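Local coordinates for protein trichothecene 3-O-acetyltransferase (Gibberella zeae, PDB 2RKV) that transfers an acetyl group from acetyl-coenzyme A to the 3-hydroxyl of trichothecene mycotoxins such as T-2 and deoxynivalenol, at residues Ala254-Val259 / Arg333-Leu338. Numbering follows the deposited sequence. Where two conformers were deposited one is given.
Sequences ASTKFV and RLRSEL. With COA (coenzyme A), chain B.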
loop_
_atom_site.group_PDB
_atom_site.type_symbol
_atom_site.label_atom_id
_atom_site.label_comp_id
_atom_site.label_asym_id
_atom_site.label_seq_id
_atom_site.Cartn_x
_atom_site.Cartn_y
_atom_site.Cartn_z
ATOM N N ALA A 254 15.036 11.506 24.739
ATOM C CA ALA A 254 15.416 10.715 25.913
ATOM C C ALA A 254 14.520 9.489 26.116
ATOM O O ALA A 254 14.964 8.465 26.633
ATOM C CB ALA A 254 15.399 11.598 27.172
ATOM N N SER A 255 13.260 9.600 25.699
ATOM C CA SER A 255 12.280 8.536 25.887
ATOM C C SER A 255 12.415 7.411 24.852
ATOM O O SER A 255 11.758 6.373 24.971
ATOM C CB SER A 255 10.865 9.122 25.824
ATOM O OG SER A 255 10.526 9.454 24.487
ATOM N N THR A 256 13.274 7.615 23.853
ATOM C CA THR A 256 13.357 6.714 22.708
ATOM C C THR A 256 14.707 5.987 22.623
ATOM O O THR A 256 15.724 6.612 22.341
ATOM C CB THR A 256 13.092 7.500 21.399
ATOM O OG1 THR A 256 11.790 8.099 21.462
ATOM C CG2 THR A 256 13.177 6.586 20.179
ATOM N N LYS A 257 14.685 4.673 22.851
ATOM C CA LYS A 257 15.895 3.837 22.864
ATOM C C LYS A 257 16.535 3.686 21.485
ATOM O O LYS A 257 17.762 3.682 21.359
ATOM C CB LYS A 257 15.575 2.440 23.415
ATOM C CG LYS A 257 15.155 2.391 24.881
ATOM C CD LYS A 257 16.358 2.429 25.801
ATOM C CE LYS A 257 15.951 2.187 27.239
ATOM N NZ LYS A 257 17.125 2.305 28.120
ATOM N N PHE A 258 15.698 3.530 20.461
ATOM C CA PHE A 258 16.174 3.319 19.096
ATOM C C PHE A 258 15.078 3.703 18.116
ATOM O O PHE A 258 13.900 3.759 18.483
ATOM C CB PHE A 258 16.578 1.850 18.876
ATOM C CG PHE A 258 15.422 0.884 18.948
ATOM C CD1 PHE A 258 14.637 0.634 17.825
ATOM C CD2 PHE A 258 15.109 0.244 20.150
ATOM C CE1 PHE A 258 13.549 -0.250 17.891
ATOM C CE2 PHE A 258 14.038 -0.639 20.229
ATOM C CZ PHE A 258 13.255 -0.889 19.093
ATOM N N VAL A 259 15.479 3.988 16.883
ATOM C CA VAL A 259 14.520 4.094 15.783
ATOM C C VAL A 259 14.971 3.179 14.649
ATOM O O VAL A 259 16.081 2.659 14.680
ATOM C CB VAL A 259 14.345 5.550 15.278
ATOM C CG1 VAL A 259 13.705 6.417 16.363
ATOM C CG2 VAL A 259 15.678 6.138 14.759
ATOM N N ARG A 333 9.097 10.875 17.308
ATOM C CA ARG A 333 7.634 11.026 17.248
ATOM C C ARG A 333 7.001 9.775 16.655
ATOM O O ARG A 333 6.005 9.274 17.163
ATOM C CB ARG A 333 7.218 12.217 16.388
ATOM C CG ARG A 333 7.656 13.572 16.918
ATOM C CD ARG A 333 7.373 14.662 15.904
ATOM N NE ARG A 333 7.891 15.959 16.355
ATOM C CZ ARG A 333 7.215 16.817 17.125
ATOM N NH1 ARG A 333 5.990 16.538 17.550
ATOM N NH2 ARG A 333 7.780 17.965 17.475
ATOM N N LEU A 334 7.578 9.298 15.555
ATOM C CA LEU A 334 7.009 8.150 14.853
ATOM C C LEU A 334 7.116 6.875 15.684
ATOM O O LEU A 334 6.125 6.180 15.897
ATOM C CB LEU A 334 7.649 7.979 13.474
ATOM C CG LEU A 334 7.551 9.210 12.559
ATOM C CD1 LEU A 334 8.192 8.933 11.206
ATOM C CD2 LEU A 334 6.111 9.699 12.388
ATOM N N ARG A 335 8.319 6.586 16.167
ATOM C CA ARG A 335 8.568 5.367 16.942
ATOM C C ARG A 335 7.736 5.307 18.236
ATOM O O ARG A 335 7.332 4.225 18.657
ATOM C CB ARG A 335 10.080 5.217 17.206
ATOM C CG ARG A 335 10.528 4.036 18.063
ATOM C CD ARG A 335 10.096 2.675 17.535
ATOM N NE ARG A 335 10.305 2.502 16.098
ATOM C CZ ARG A 335 10.159 1.336 15.467
ATOM N NH1 ARG A 335 10.337 1.257 14.153
ATOM N NH2 ARG A 335 9.826 0.252 16.156
ATOM N N SER A 336 7.437 6.470 18.821
ATOM C CA SER A 336 6.709 6.542 20.103
ATOM C C SER A 336 5.287 5.956 20.055
ATOM O O SER A 336 4.705 5.656 21.098
ATOM C CB SER A 336 6.667 7.982 20.624
ATOM O OG SER A 336 5.738 8.769 19.898
ATOM N N GLU A 337 4.744 5.806 18.847
ATOM C CA GLU A 337 3.373 5.316 18.651
ATOM C C GLU A 337 3.293 3.825 18.311
ATOM O O GLU A 337 2.208 3.305 18.065
ATOM C CB GLU A 337 2.663 6.133 17.561
ATOM C CG GLU A 337 2.107 7.459 18.047
ATOM C CD GLU A 337 1.077 7.251 19.149
ATOM O OE1 GLU A 337 -0.023 6.696 18.881
ATOM O OE2 GLU A 337 1.392 7.609 20.292
ATOM N N LEU A 338 4.438 3.144 18.282
ATOM C CA LEU A 338 4.477 1.757 17.810
ATOM C C LEU A 338 4.484 0.700 18.911
ATOM O O LEU A 338 4.747 -0.477 18.644
ATOM C CB LEU A 338 5.668 1.544 16.870
ATOM C CG LEU A 338 5.601 2.309 15.553
ATOM C CD1 LEU A 338 6.885 2.097 14.767
ATOM C CD2 LEU A 338 4.355 1.909 14.726
HETATM N N1A COA B . 17.994 -2.096 19.332
HETATM C C2A COA B . 18.145 -1.367 18.171
HETATM N N3A COA B . 17.234 -1.499 17.141
HETATM C C4A COA B . 16.188 -2.353 17.288
HETATM C C5A COA B . 16.016 -3.095 18.459
HETATM C C6A COA B . 16.935 -2.967 19.498
HETATM N N6A COA B . 16.937 -3.853 20.498
HETATM N N7A COA B . 14.896 -3.849 18.322
HETATM C C8A COA B . 14.361 -3.604 17.102
HETATM N N9A COA B . 15.150 -2.681 16.455
HETATM C C1B COA B . 14.972 -2.162 15.092
HETATM C C2B COA B . 15.330 -3.240 14.091
HETATM O O2B COA B . 16.715 -3.339 13.922
HETATM C C3B COA B . 14.618 -2.730 12.862
HETATM O O3B COA B . 15.312 -1.630 12.357
HETATM P P3B COA B . 16.067 -1.706 10.959
HETATM O O7A COA B . 15.058 -2.107 9.904
HETATM O O8A COA B . 17.150 -2.740 11.123
HETATM O O9A COA B . 16.662 -0.353 10.685
HETATM C C4B COA B . 13.373 -2.106 13.431
HETATM O O4B COA B . 13.622 -1.838 14.804
HETATM C C5B COA B . 12.186 -3.018 13.252
HETATM O O5B COA B . 11.144 -2.167 13.605
HETATM P P1A COA B . 9.648 -2.476 13.164
HETATM O O1A COA B . 9.337 -3.962 13.332
HETATM O O2A COA B . 8.719 -1.567 13.935
HETATM O O3A COA B . 9.605 -2.277 11.579
HETATM P P2A COA B . 10.016 -0.982 10.748
HETATM O O4A COA B . 10.928 -1.426 9.628
HETATM O O5A COA B . 10.533 0.142 11.600
HETATM O O6A COA B . 8.620 -0.526 10.131
HETATM C CBP COA B . 6.292 -0.057 10.169
HETATM C CCP COA B . 7.612 0.071 10.926
HETATM C CDP COA B . 6.409 0.661 8.823
HETATM C CEP COA B . 5.187 0.632 10.967
HETATM C CAP COA B . 6.018 -1.558 9.985
HETATM O OAP COA B . 5.905 -2.212 11.233
HETATM C C9P COA B . 4.756 -1.809 9.228
HETATM O O9P COA B . 3.554 -1.917 9.935
HETATM N N8P COA B . 4.885 -1.914 7.912
HETATM C C7P COA B . 3.761 -2.111 7.030
HETATM C C6P COA B . 3.011 -0.804 6.824
HETATM C C5P COA B . 1.895 -1.107 5.870
HETATM O O5P COA B . 1.159 -2.097 6.071
HETATM N N4P COA B . 1.767 -0.282 4.839
#
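The irregular loop 254-259 passes helix 327-335 near Arg335, where the nearest CA atoms, those of Val259 and Arg335, lie 6.2 Å apart, and the chain then folds into a type I turn from Arg335 to Leu338. No hydrogen bond joins the two segments; Arg335 carries the contact. Its CG, anti to the backbone N (chi1 177°), packs 3.4 Å from Phe258 O, while CB meets Val259 CG1 at 3.9 Å. Bends at chi2 and chi3 then bring the guanidinium close to Phe258 CE1, which lies over one guanidinium face, 4.1 Å from Arg335 NH2. Leu338 CD1, of the same segment as Arg335, covers the centre of the opposite face, so the flat group is sandwiched between the two. Held by a salt bridge from NE to Asp263, Arg335 reaches the coenzyme A pyrophosphate edge-on: NH2 donates to O2A at 3.1 Å, and NH1 bonds O2A and, weakly, O5A. The Phe258 ring meanwhile makes an offset stack on the adenine, whose C4A lies 3.3 Å above the phenyl plane, toward the rim. The loop and Arg335 thus form one wall of the coenzyme A site of this BAHD-superfamily acetyltransferase, an aromatic ring for the base beside an arginine for the pyrophosphate.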